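PDB 5L0L: LPG0439 HIT-related domain-containing protein, which is of unknown function but contains a HIT-related domain, and therefore probably binds or acts on a phosphate-bearing ligand such as a nucleotide. Local coordinates for residues L41-C46 against R50-Y55; R77-V82 against F99-N104; N105-D110 against T116-E121; A143-R148 against I172-E177; D157-A160 against P166-Q169. One frame throughout, in Å; residues are numbered along the deposited sequence.

Contact 1: residues L41-C46 against R50-Y55; sequences LNPTDC and RIIIRY
Arg50 and Asn42 run alongside each other in the same direction, and the tight part of the contact is built round them. Arg50 NH1 donates to Asp45 OD2 at 2.8 Å in a salt bridge that uses the anti lone pair of the carboxylate. The two planes stand 77° apart, so the pairing is single-pronged, and Asp45 OD2 also forms a salt bridge with Arg47 NH2. Asn42 ND2 lies over one face of the guanidinium, 3.4 Å from Arg50 NH2; both are donors and make no bond with each other. A water reconciles them, accepting from Asn42 ND2 and Arg50 NE while donating to Ile51 O.

The setting is a beta hairpin, strands 35-41 and 51-58 joined by a long loop: the first strand ends at Leu41, paired with Ile51 at a non-hydrogen-bonded position, and Asn42 N then donates to Arg50 O at 2.9 Å. With CG anti to the backbone N (chi1 -170°), Asn42 turns OD1 back into an Asx turn, where it accepts both Thr44 N (2.9 Å) and Thr44 OG1. Arg50 NH1 has a second partner in Leu158 O, and Asp45 OD1 accepts from Ile172 N.

Leu41 CD2 meets Ile51 CG2 at 3.8 Å beneath helix 176-194. Packing is looser on the side of partly exposed Pro43 and Ile52, where Pro43 CD comes only to 4.2 Å from Ile52 CD1, although that same methyl rests 3.7 Å from Asn42 ND2.

Contact 2: residues R77-V82 against F99-N104; sequences RGLNDV and FSQLGN. With SO4 (sulfate ion), chain C.
A methyl against an amide makes the first shell: Leu79 CD2, reaching out from helix 73-92, meets Gln101 NE2 of strand 96-101 at 3.3 Å. The two side chains cross at a slant, and no hydrogen bond links the segments. Asn80 OD1 lies farther from Gln101 NE2, at 4.5 Å. What directs the amide is a bond to the preceding turn of the helix, where Gln101 NE2 donates to Gln76 OE1. Gln101 has CG anti to the backbone N (chi1 176°) and an extended chain beyond, which carries its amide across to the helix. Leu79 is embedded in turn among Leu129, Tyr37 and Ile53.

Such packing of the long helix on an antiparallel sheet belongs to the HIT-like fold, and the strand leads straight to what is probably its anion site. Just past Gln101 the chain turns at Gly103, whose N donates to sulfate O3 at 2.8 Å (149°). His128 NE2 and His130 NE2, two histidines spaced as in the HIT motif, also bind the ion, which probably came from the crystallisation liquor but may mark a phosphate position. Farther out, residues Phe99 to Gln101 form an antiparallel ladder with a strand of the second subunit, and Ser100 OG is hydrogen-bonded to Ser100 OG of that subunit. Phe99 of the second subunit also packs on Asn80 and Gln101.

Contact 3: residues N105-D110 against T116-E121; sequences NSQSFD and TLIGSE. With SO4 (sulfate ion), chain C.
Phe109 swings its CG anti to the backbone N (chi1 -172°), while Thr116 holds OG1 beside its own N (chi1 -63°), and these two settings bring the hydroxyl to the edge of the ring, with Thr116 OG1 3.6 Å from Phe109 CD1. The pair lies directly across a beta hairpin formed by strands 107-110 and 115-118, in which the short segments 107-110 and 116-118 run antiparallel, 153° apart. On the same face Gln107 and Ile118 point the same way side by side, with Gln107 CG 3.8 Å from Ile118 CD1. Ile96 of the second subunit packs against Gln107, Thr116 and Ile118, so this face of the hairpin takes part in the subunit interface.

Ser108 and Leu117 occupy the other face and form the hydrogen-bonded pair. Ser108 N donates to Leu117 O at 3.0 Å, and Leu117 N returns the bond to Ser108 O at 2.9 Å. Two residues farther toward the open end, Gly119 N donates to Ser106 O at 2.7 Å, the shortest of the three backbone bonds between the segments. A water adds a further tie on this side: it accepts from Ser108 OG and donates to both Leu117 O and Gly119 O. Beyond the hairpin, strand 3-5 pairs with strand 115-118 to complete a small sheet.

The first strand is approached through Asn105, which touches the bound sulfate. Its OD1 accepts from Lys161 N, and its own backbone N donates to sulfate O2 at 2.8 Å.

Contact 4: residues A143-R148 against I172-E177; sequences AGVPLR and IKWNEE
The six-membered end of the Trp174 indole is met at its edge, close to the ring plane, by Val145, whose CG1 lies 4.0 Å from Trp174 CZ3; the two side chains cross at roughly a right angle. The second flat group, the guanidinium of Arg148, has Pro146 CG over one face, 3.9 Å above the plane and displaced toward the rim. Its aliphatic part makes the other contact between the segments: extended from CG to NE, the chain brings Arg148 CD within 4.2 Å of Ile172 CD1. No hydrogen bond joins the segments, and the touch is apolar and light.

Polar partners fix both flat groups from outside. Arg148 NH2 forms a salt bridge with Glu178, and Trp174 NE1 donates to Asn42 O. Cys46 packs against Arg148, Ile172 and Trp174 alike, filling in between the two segments.

Segment 172-177 runs into helix 176-194, with Asn175 at the N-cap position and its OD1 accepting from Glu178 N. Val145 rests on Glu178 and Ala181 of that helix and Trp174 on Leu179 and Cys182, so the loop that follows strand 128-134 is laid against the helix's first turns.

Contact 5: residues D157-A160 against P166-Q169; sequences DLIA and PINQ
An Asx turn shapes one side of this contact, in the long irregular connection between strand 128-134 and helix 176-194: Asp157 OD1 accepts from Ile159 N at 2.9 Å through its anti lone pair. The turn faces residues 166-169, and the one hydrogen bond across runs from Asp157 N to Gln169 OE1 at 2.8 Å, with 161° at the hydrogen and the donor tilted 28° from the amide's carbonyl plane. Gln169 OE1 also accepts from Arg47 NH1, while its NE2 donates to Met155 O, so the amide is held by both ends and its flip state is settled.

Ile167 supplies the apolar side. Its CG1 sits between the backbone N and the carbonyl carbon (chi1 60°), and CD1 is carried toward the turn, where it approaches the Asp157 carboxylate from the opposite direction, 3.6 Å from Asp157 OD2. Around this surface contact, Met155 of the second subunit packs on Asp157 and His165 of that subunit on Asn168. Ile159 adds a second apolar touch, its CD1 3.9 Å from Gln169 O and 3.7 Å from Ile167 CD1.

Overall arrangement
Four of the five contacts gather round the probable anion site. Contacts 2 and 3 both bind the sulfate, through Gly103 N and Asn105 N, and their centres lie 18 Å apart; the side chain of Arg50 in contact 1 comes to about 5 Å from the ion. Contact 5 borders the same region: Leu158 packs on Ser100 and Leu102, and Asn105 of contact 3 touches Ala160. Contact 4 lies farthest from contact 3, centres 32 Å apart, yet only 14 Å from contact 1, which it joins by a probable hydrogen bond from Cys46 N to Ile172 O, and contact 5 is nested in the loop it closes. Contacts 2, 3 and 5 also reach the second subunit.

Contact 1: residues L41-C46 against R50-Y55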
# COMPACT_ATOMS: atom_id res chain seq x y z
N LEU A 41 -6.56 -4.10 15.11
CA LEU A 41 -6.22 -2.69 15.34
C LEU A 41 -4.78 -2.63 15.85
O LEU A 41 -4.33 -3.50 16.62
CB LEU A 41 -7.18 -2.00 16.31
CG LEU A 41 -8.55 -1.66 15.76
CD1 LEU A 41 -9.47 -1.32 16.92
CD2 LEU A 41 -8.49 -0.49 14.78
N ASN A 42 -4.05 -1.62 15.41
CA ASN A 42 -2.66 -1.45 15.83
C ASN A 42 -2.61 -1.21 17.35
O ASN A 42 -3.19 -0.23 17.82
CB ASN A 42 -2.02 -0.30 15.07
CG ASN A 42 -0.52 -0.24 15.29
OD1 ASN A 42 -0.07 -0.20 16.45
ND2 ASN A 42 0.25 -0.21 14.22
N PRO A 43 -1.94 -2.10 18.11
CA PRO A 43 -2.00 -1.96 19.57
C PRO A 43 -1.25 -0.75 20.12
O PRO A 43 -1.54 -0.37 21.25
CB PRO A 43 -1.34 -3.23 20.12
CG PRO A 43 -0.80 -3.97 18.95
CD PRO A 43 -1.29 -3.36 17.68
N THR A 44 -0.35 -0.17 19.34
CA THR A 44 0.48 0.94 19.83
C THR A 44 0.18 2.31 19.25
O THR A 44 0.76 3.29 19.71
CB THR A 44 1.97 0.64 19.65
OG1 THR A 44 2.29 0.52 18.26
CG2 THR A 44 2.33 -0.63 20.35
N ASP A 45 -0.74 2.41 18.29
CA ASP A 45 -1.05 3.67 17.67
C ASP A 45 -2.51 3.67 17.20
O ASP A 45 -2.86 2.95 16.27
CB ASP A 45 -0.10 3.90 16.47
CG ASP A 45 -0.20 5.32 15.91
OD1 ASP A 45 -0.81 6.22 16.54
OD2 ASP A 45 0.38 5.53 14.82
N CYS A 46 -3.33 4.50 17.85
CA CYS A 46 -4.74 4.63 17.54
C CYS A 46 -5.04 5.64 16.47
O CYS A 46 -6.18 5.69 15.99
CB CYS A 46 -5.56 4.98 18.79
SG CYS A 46 -5.24 6.59 19.52
N ARG A 50 -5.73 3.01 12.83
CA ARG A 50 -4.82 2.12 12.12
C ARG A 50 -5.13 0.65 12.37
O ARG A 50 -5.32 0.24 13.54
CB ARG A 50 -3.38 2.35 12.56
CG ARG A 50 -2.66 3.48 11.90
CD ARG A 50 -1.29 3.68 12.57
NE ARG A 50 -0.34 2.65 12.18
CZ ARG A 50 0.99 2.74 12.35
NH1 ARG A 50 1.54 3.77 13.01
NH2 ARG A 50 1.77 1.78 11.88
N ILE A 51 -5.12 -0.15 11.29
CA ILE A 51 -5.10 -1.60 11.39
C ILE A 51 -3.81 -2.17 10.81
O ILE A 51 -3.11 -1.50 10.05
CB ILE A 51 -6.30 -2.26 10.69
CG1 ILE A 51 -6.31 -1.93 9.20
CG2 ILE A 51 -7.60 -1.89 11.41
CD1 ILE A 51 -7.30 -2.73 8.39
N ILE A 52 -3.50 -3.39 11.22
CA ILE A 52 -2.42 -4.19 10.60
C ILE A 52 -3.10 -5.42 9.99
O ILE A 52 -3.90 -6.09 10.64
CB ILE A 52 -1.40 -4.64 11.63
CG1 ILE A 52 -0.80 -3.44 12.38
CG2 ILE A 52 -0.28 -5.48 10.98
CD1 ILE A 52 -0.05 -3.81 13.65
N ILE A 53 -2.78 -5.68 8.73
CA ILE A 53 -3.23 -6.86 8.04
C ILE A 53 -1.98 -7.69 7.87
O ILE A 53 -0.99 -7.20 7.28
CB ILE A 53 -3.82 -6.52 6.66
CG1 ILE A 53 -4.98 -5.54 6.83
CG2 ILE A 53 -4.23 -7.81 5.92
CD1 ILE A 53 -5.63 -5.11 5.53
N ARG A 54 -2.00 -8.92 8.41
CA ARG A 54 -0.82 -9.74 8.51
C ARG A 54 -1.07 -11.16 8.00
O ARG A 54 -2.10 -11.78 8.28
CB ARG A 54 -0.31 -9.75 9.96
CG ARG A 54 0.82 -10.74 10.25
CD ARG A 54 0.25 -12.05 10.72
NE ARG A 54 1.28 -13.00 11.18
CZ ARG A 54 1.71 -13.15 12.44
NH1 ARG A 54 1.23 -12.42 13.45
NH2 ARG A 54 2.62 -14.07 12.69
N TYR A 55 -0.10 -11.67 7.25
CA TYR A 55 -0.17 -13.04 6.74
C TYR A 55 0.28 -13.96 7.86
O TYR A 55 1.41 -13.84 8.34
CB TYR A 55 0.77 -13.17 5.55
CG TYR A 55 0.94 -14.57 5.01
CD1 TYR A 55 -0.16 -15.37 4.74
CD2 TYR A 55 2.21 -15.06 4.70
CE1 TYR A 55 0.01 -16.67 4.22
CE2 TYR A 55 2.38 -16.34 4.16
CZ TYR A 55 1.27 -17.14 3.96
OH TYR A 55 1.44 -18.42 3.41
O HOH W 1 -1.01 -0.02 11.40
O HOH W 2 -5.34 1.59 15.87

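Contact 2: residues R77-V82 against F99-N104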
# COMPACT_ATOMS: atom_id res chain seq x y z
N ARG A 77 -0.53 -11.57 -3.16
CA ARG A 77 -1.81 -11.32 -3.75
C ARG A 77 -2.95 -11.42 -2.72
O ARG A 77 -3.88 -10.62 -2.73
CB ARG A 77 -2.08 -12.28 -4.91
CG ARG A 77 -3.21 -11.77 -5.77
CD ARG A 77 -3.68 -12.82 -6.74
NE ARG A 77 -4.65 -12.20 -7.63
CZ ARG A 77 -5.37 -12.88 -8.51
NH1 ARG A 77 -6.22 -12.22 -9.30
NH2 ARG A 77 -5.21 -14.18 -8.61
N GLY A 78 -2.86 -12.44 -1.87
CA GLY A 78 -3.87 -12.64 -0.82
C GLY A 78 -3.88 -11.48 0.18
O GLY A 78 -4.94 -11.04 0.57
N LEU A 79 -2.70 -11.01 0.58
CA LEU A 79 -2.60 -9.82 1.46
C LEU A 79 -3.33 -8.65 0.82
O LEU A 79 -4.13 -7.96 1.46
CB LEU A 79 -1.14 -9.44 1.72
CG LEU A 79 -0.93 -8.37 2.80
CD1 LEU A 79 -1.12 -8.98 4.17
CD2 LEU A 79 0.42 -7.72 2.74
N ASN A 80 -3.04 -8.42 -0.45
CA ASN A 80 -3.64 -7.31 -1.17
C ASN A 80 -5.14 -7.46 -1.39
O ASN A 80 -5.85 -6.47 -1.44
CB ASN A 80 -2.90 -7.10 -2.50
CG ASN A 80 -1.51 -6.51 -2.29
OD1 ASN A 80 -1.03 -6.40 -1.17
ND2 ASN A 80 -0.89 -6.08 -3.36
N ASP A 81 -5.62 -8.70 -1.53
CA ASP A 81 -7.08 -8.93 -1.60
C ASP A 81 -7.75 -8.58 -0.26
O ASP A 81 -8.81 -7.96 -0.23
CB ASP A 81 -7.39 -10.40 -1.94
CG ASP A 81 -7.16 -10.74 -3.40
OD1 ASP A 81 -6.98 -9.85 -4.28
OD2 ASP A 81 -7.19 -11.98 -3.71
N VAL A 82 -7.15 -9.04 0.85
CA VAL A 82 -7.68 -8.72 2.18
C VAL A 82 -7.66 -7.19 2.39
O VAL A 82 -8.63 -6.60 2.93
CB VAL A 82 -6.92 -9.45 3.28
CG1 VAL A 82 -7.42 -9.01 4.66
CG2 VAL A 82 -7.10 -10.96 3.14
N PHE A 99 -3.00 3.20 2.74
CA PHE A 99 -2.31 2.02 3.22
C PHE A 99 -0.86 1.96 2.73
O PHE A 99 -0.53 2.56 1.69
CB PHE A 99 -3.07 0.69 2.88
CG PHE A 99 -3.37 0.46 1.42
CD1 PHE A 99 -2.43 -0.14 0.59
CD2 PHE A 99 -4.59 0.81 0.89
CE1 PHE A 99 -2.71 -0.36 -0.74
CE2 PHE A 99 -4.88 0.59 -0.45
CZ PHE A 99 -3.93 0.01 -1.26
N SER A 100 -0.03 1.24 3.48
CA SER A 100 1.39 1.08 3.14
C SER A 100 1.89 -0.30 3.55
O SER A 100 1.63 -0.74 4.68
CB SER A 100 2.28 2.11 3.84
OG SER A 100 2.03 3.46 3.50
N GLN A 101 2.61 -0.96 2.64
CA GLN A 101 3.45 -2.12 2.97
C GLN A 101 4.90 -1.64 3.04
O GLN A 101 5.47 -1.14 2.04
CB GLN A 101 3.31 -3.21 1.93
CG GLN A 101 4.25 -4.41 2.18
CD GLN A 101 3.97 -5.58 1.28
OE1 GLN A 101 4.89 -6.06 0.56
NE2 GLN A 101 2.76 -5.95 1.19
N LEU A 102 5.48 -1.72 4.23
CA LEU A 102 6.79 -1.13 4.49
C LEU A 102 7.73 -2.20 5.01
O LEU A 102 8.51 -2.75 4.24
CB LEU A 102 6.69 0.09 5.41
CG LEU A 102 5.82 1.25 4.95
CD1 LEU A 102 5.91 2.42 5.93
CD2 LEU A 102 6.14 1.76 3.56
N GLY A 103 7.64 -2.52 6.30
CA GLY A 103 8.59 -3.45 6.92
C GLY A 103 9.88 -2.83 7.43
O GLY A 103 10.80 -3.60 7.78
N ASN A 104 9.97 -1.50 7.54
CA ASN A 104 11.22 -0.85 7.95
C ASN A 104 11.70 -1.31 9.33
O ASN A 104 12.93 -1.40 9.58
CB ASN A 104 11.06 0.64 8.00
CG ASN A 104 10.75 1.25 6.65
OD1 ASN A 104 11.34 0.87 5.62
ND2 ASN A 104 9.78 2.13 6.64
S SO4 C . 6.65 -1.76 9.76
O1 SO4 C . 5.95 -2.71 10.67
O2 SO4 C . 8.04 -2.16 9.91
O3 SO4 C . 5.97 -2.05 8.51
O4 SO4 C . 6.28 -0.54 10.49

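Contact 3: residues N105-D110 against T116-E121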
# COMPACT_ATOMS: atom_id res chain seq x y z
N ASN A 105 10.75 -1.60 10.21
CA ASN A 105 11.12 -1.97 11.58
C ASN A 105 11.67 -3.38 11.73
O ASN A 105 12.04 -3.74 12.84
CB ASN A 105 9.94 -1.75 12.52
CG ASN A 105 9.59 -0.30 12.66
OD1 ASN A 105 10.41 0.58 12.41
ND2 ASN A 105 8.37 -0.03 13.09
N SER A 106 11.68 -4.18 10.68
CA SER A 106 12.35 -5.49 10.66
C SER A 106 13.37 -5.58 9.51
O SER A 106 13.71 -6.67 9.05
CB SER A 106 11.30 -6.60 10.56
OG SER A 106 10.47 -6.47 9.42
N GLN A 107 13.86 -4.43 9.05
CA GLN A 107 14.87 -4.37 7.99
C GLN A 107 16.04 -3.50 8.45
O GLN A 107 15.84 -2.49 9.11
CB GLN A 107 14.27 -3.81 6.70
CG GLN A 107 13.22 -4.73 6.06
CD GLN A 107 12.29 -4.04 5.09
OE1 GLN A 107 12.52 -2.91 4.66
NE2 GLN A 107 11.19 -4.71 4.77
N SER A 108 17.28 -3.90 8.13
CA SER A 108 18.44 -3.12 8.54
C SER A 108 19.53 -3.20 7.44
O SER A 108 19.40 -3.94 6.48
CB SER A 108 18.97 -3.61 9.90
OG SER A 108 19.37 -4.96 9.78
N PHE A 109 20.53 -2.34 7.57
CA PHE A 109 21.56 -2.20 6.57
C PHE A 109 22.92 -2.09 7.27
O PHE A 109 23.05 -1.38 8.25
CB PHE A 109 21.31 -0.96 5.72
CG PHE A 109 22.23 -0.84 4.55
CD1 PHE A 109 22.16 -1.75 3.50
CD2 PHE A 109 23.16 0.18 4.50
CE1 PHE A 109 23.02 -1.65 2.42
CE2 PHE A 109 24.02 0.29 3.40
CZ PHE A 109 23.95 -0.63 2.37
N ASP A 110 23.91 -2.80 6.73
CA ASP A 110 25.29 -2.73 7.20
C ASP A 110 26.09 -2.06 6.08
O ASP A 110 26.33 -2.64 5.05
CB ASP A 110 25.81 -4.12 7.55
CG ASP A 110 27.25 -4.11 8.10
OD1 ASP A 110 28.04 -3.27 7.68
OD2 ASP A 110 27.59 -4.99 8.91
N THR A 116 21.74 -5.95 3.19
CA THR A 116 20.43 -5.63 3.72
C THR A 116 19.92 -6.90 4.44
O THR A 116 19.85 -7.98 3.83
CB THR A 116 19.46 -5.25 2.58
OG1 THR A 116 19.92 -4.05 1.92
CG2 THR A 116 18.07 -5.03 3.11
N LEU A 117 19.62 -6.77 5.73
CA LEU A 117 19.20 -7.90 6.55
C LEU A 117 17.69 -7.82 6.81
O LEU A 117 17.20 -6.76 7.19
CB LEU A 117 19.94 -7.85 7.88
CG LEU A 117 19.66 -8.99 8.88
CD1 LEU A 117 20.02 -10.33 8.24
CD2 LEU A 117 20.40 -8.77 10.19
N ILE A 118 16.98 -8.93 6.58
CA ILE A 118 15.51 -9.01 6.72
C ILE A 118 15.25 -9.86 7.95
O ILE A 118 15.57 -11.07 7.97
CB ILE A 118 14.87 -9.71 5.51
CG1 ILE A 118 15.28 -9.03 4.19
CG2 ILE A 118 13.34 -9.78 5.64
CD1 ILE A 118 14.94 -7.58 4.13
N GLY A 119 14.67 -9.23 8.97
CA GLY A 119 14.40 -9.85 10.24
C GLY A 119 15.33 -9.33 11.30
O GLY A 119 16.47 -8.97 11.01
N SER A 120 14.83 -9.25 12.53
CA SER A 120 15.64 -8.90 13.70
C SER A 120 15.26 -9.81 14.87
O SER A 120 14.22 -10.47 14.84
CB SER A 120 15.44 -7.44 14.13
OG SER A 120 14.15 -7.21 14.69
N GLU A 121 16.11 -9.80 15.89
CA GLU A 121 15.93 -10.59 17.11
C GLU A 121 14.63 -10.17 17.82
O GLU A 121 13.89 -11.02 18.31
CB GLU A 121 17.11 -10.39 18.08
CG GLU A 121 18.53 -10.59 17.53
CD GLU A 121 19.03 -12.03 17.63
OE1 GLU A 121 19.45 -12.45 18.73
OE2 GLU A 121 19.03 -12.72 16.59
S SO4 C . 6.65 -1.76 9.76
O1 SO4 C . 5.95 -2.71 10.67
O2 SO4 C . 8.04 -2.16 9.91
O3 SO4 C . 5.97 -2.05 8.51
O4 SO4 C . 6.28 -0.54 10.49
O HOH W 3 17.13 -6.55 10.31

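Contact 4: residues A143-R148 against I172-E177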
# COMPACT_ATOMS: atom_id res chain seq x y z
N ALA A 143 -18.27 6.92 17.54
CA ALA A 143 -18.63 7.70 18.73
C ALA A 143 -17.67 7.47 19.89
O ALA A 143 -17.37 6.32 20.26
CB ALA A 143 -20.09 7.46 19.15
N GLY A 144 -17.14 8.57 20.42
CA GLY A 144 -16.22 8.55 21.57
C GLY A 144 -14.76 8.41 21.15
O GLY A 144 -13.86 8.43 22.00
N VAL A 145 -14.48 8.29 19.84
CA VAL A 145 -13.10 8.03 19.40
C VAL A 145 -12.73 9.02 18.29
O VAL A 145 -13.08 8.82 17.13
CB VAL A 145 -12.91 6.58 18.89
CG1 VAL A 145 -11.42 6.29 18.72
CG2 VAL A 145 -13.59 5.54 19.78
N PRO A 146 -12.00 10.09 18.63
CA PRO A 146 -11.55 11.02 17.58
C PRO A 146 -10.62 10.28 16.62
O PRO A 146 -9.86 9.41 17.05
CB PRO A 146 -10.74 12.08 18.35
CG PRO A 146 -10.99 11.83 19.77
CD PRO A 146 -11.54 10.47 19.97
N LEU A 147 -10.70 10.62 15.36
CA LEU A 147 -9.87 9.99 14.35
C LEU A 147 -8.38 10.15 14.65
O LEU A 147 -7.63 9.18 14.61
CB LEU A 147 -10.20 10.56 12.97
CG LEU A 147 -9.41 9.92 11.79
CD1 LEU A 147 -9.84 8.47 11.60
CD2 LEU A 147 -9.61 10.74 10.52
N ARG A 148 -7.99 11.39 14.98
CA ARG A 148 -6.60 11.77 15.18
C ARG A 148 -5.79 11.63 13.89
O ARG A 148 -6.35 11.35 12.82
CB ARG A 148 -5.96 10.98 16.35
CG ARG A 148 -6.73 11.14 17.66
CD ARG A 148 -6.28 10.03 18.58
NE ARG A 148 -6.84 10.18 19.90
CZ ARG A 148 -7.79 9.43 20.45
NH1 ARG A 148 -8.38 8.41 19.84
NH2 ARG A 148 -8.17 9.76 21.67
N ILE A 172 0.10 7.38 19.24
CA ILE A 172 -0.77 7.62 20.39
C ILE A 172 -1.33 6.29 20.89
O ILE A 172 -2.06 5.60 20.16
CB ILE A 172 -1.91 8.60 20.05
CG1 ILE A 172 -1.28 9.94 19.66
CG2 ILE A 172 -2.86 8.75 21.25
CD1 ILE A 172 -2.25 10.98 19.23
N LYS A 173 -1.03 5.97 22.16
CA LYS A 173 -1.48 4.72 22.76
C LYS A 173 -2.99 4.74 22.92
O LYS A 173 -3.60 5.80 23.05
CB LYS A 173 -0.85 4.50 24.15
CG LYS A 173 0.65 4.34 24.10
CD LYS A 173 1.13 2.88 24.15
CE LYS A 173 2.63 2.80 24.46
NZ LYS A 173 3.33 2.00 23.41
N TRP A 174 -3.59 3.56 22.85
CA TRP A 174 -5.05 3.44 22.98
C TRP A 174 -5.55 3.69 24.41
O TRP A 174 -5.04 3.09 25.36
CB TRP A 174 -5.51 2.01 22.57
CG TRP A 174 -5.74 1.84 21.16
CD1 TRP A 174 -4.96 1.15 20.28
CD2 TRP A 174 -6.86 2.32 20.40
NE1 TRP A 174 -5.49 1.22 19.02
CE2 TRP A 174 -6.66 1.92 19.07
CE3 TRP A 174 -7.99 3.09 20.72
CZ2 TRP A 174 -7.58 2.23 18.05
CZ3 TRP A 174 -8.87 3.40 19.73
CH2 TRP A 174 -8.67 2.97 18.40
N ASN A 175 -6.55 4.54 24.56
CA ASN A 175 -7.42 4.50 25.73
C ASN A 175 -8.23 3.17 25.64
O ASN A 175 -8.72 2.83 24.54
CB ASN A 175 -8.36 5.72 25.68
CG ASN A 175 -9.50 5.65 26.68
OD1 ASN A 175 -10.55 5.03 26.43
ND2 ASN A 175 -9.30 6.30 27.83
N GLU A 176 -8.46 2.53 26.79
CA GLU A 176 -9.15 1.21 26.88
C GLU A 176 -10.60 1.25 26.36
O GLU A 176 -10.95 0.39 25.55
CB GLU A 176 -9.09 0.61 28.31
CG GLU A 176 -9.49 -0.88 28.36
CD GLU A 176 -9.60 -1.50 29.77
OE1 GLU A 176 -8.97 -1.00 30.73
OE2 GLU A 176 -10.32 -2.54 29.92
N GLU A 177 -11.43 2.19 26.82
CA GLU A 177 -12.81 2.23 26.34
C GLU A 177 -12.90 2.60 24.88
O GLU A 177 -13.76 2.07 24.16
CB GLU A 177 -13.64 3.15 27.24
CG GLU A 177 -13.80 2.54 28.62
CD GLU A 177 -14.32 1.10 28.61
OE1 GLU A 177 -15.38 0.82 27.98
OE2 GLU A 177 -13.66 0.22 29.25

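Contact 5: residues D157-A160 against P166-Q169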
# COMPACT_ATOMS: atom_id res chain seq x y z
N ASP A 157 2.65 9.91 9.28
CA ASP A 157 3.90 9.21 9.55
C ASP A 157 3.60 7.96 10.37
O ASP A 157 3.10 8.07 11.50
CB ASP A 157 4.91 10.11 10.28
CG ASP A 157 6.33 9.58 10.17
OD1 ASP A 157 6.62 8.38 10.48
OD2 ASP A 157 7.21 10.35 9.72
N LEU A 158 3.90 6.78 9.81
CA LEU A 158 3.63 5.51 10.49
C LEU A 158 4.61 5.19 11.62
O LEU A 158 4.35 4.26 12.39
CB LEU A 158 3.54 4.34 9.50
CG LEU A 158 2.36 4.45 8.53
CD1 LEU A 158 2.51 3.43 7.42
CD2 LEU A 158 0.99 4.29 9.20
N ILE A 159 5.71 5.95 11.70
CA ILE A 159 6.69 5.95 12.78
C ILE A 159 7.66 4.80 12.59
O ILE A 159 7.30 3.64 12.80
CB ILE A 159 6.11 5.86 14.23
CG1 ILE A 159 4.97 6.82 14.49
CG2 ILE A 159 7.24 6.14 15.25
CD1 ILE A 159 5.27 8.29 14.22
N ALA A 160 8.87 5.08 12.13
CA ALA A 160 9.92 4.09 12.04
C ALA A 160 10.71 4.10 13.35
O ALA A 160 10.93 5.16 13.91
CB ALA A 160 10.84 4.43 10.87
N PRO A 166 14.65 13.84 14.36
CA PRO A 166 13.31 13.84 14.99
C PRO A 166 12.20 14.24 14.02
O PRO A 166 12.43 15.02 13.11
CB PRO A 166 13.44 14.86 16.13
CG PRO A 166 14.92 15.01 16.34
CD PRO A 166 15.55 14.82 15.00
N ILE A 167 11.01 13.71 14.23
CA ILE A 167 9.88 14.05 13.39
C ILE A 167 8.85 14.82 14.21
O ILE A 167 9.05 15.05 15.38
CB ILE A 167 9.27 12.80 12.73
CG1 ILE A 167 8.78 11.80 13.78
CG2 ILE A 167 10.32 12.13 11.82
CD1 ILE A 167 7.89 10.72 13.21
N ASN A 168 7.78 15.25 13.56
CA ASN A 168 6.79 16.06 14.22
C ASN A 168 5.48 15.33 14.47
O ASN A 168 4.43 15.99 14.54
CB ASN A 168 6.54 17.31 13.39
CG ASN A 168 6.39 18.53 14.26
OD1 ASN A 168 7.37 18.94 14.93
ND2 ASN A 168 5.19 19.12 14.30
N GLN A 169 5.53 14.00 14.55
CA GLN A 169 4.40 13.17 14.95
C GLN A 169 4.88 12.09 15.85
O GLN A 169 6.05 11.75 15.85
CB GLN A 169 3.74 12.49 13.73
CG GLN A 169 3.12 13.45 12.76
CD GLN A 169 2.69 12.78 11.46
OE1 GLN A 169 2.17 11.67 11.46
NE2 GLN A 169 2.88 13.48 10.36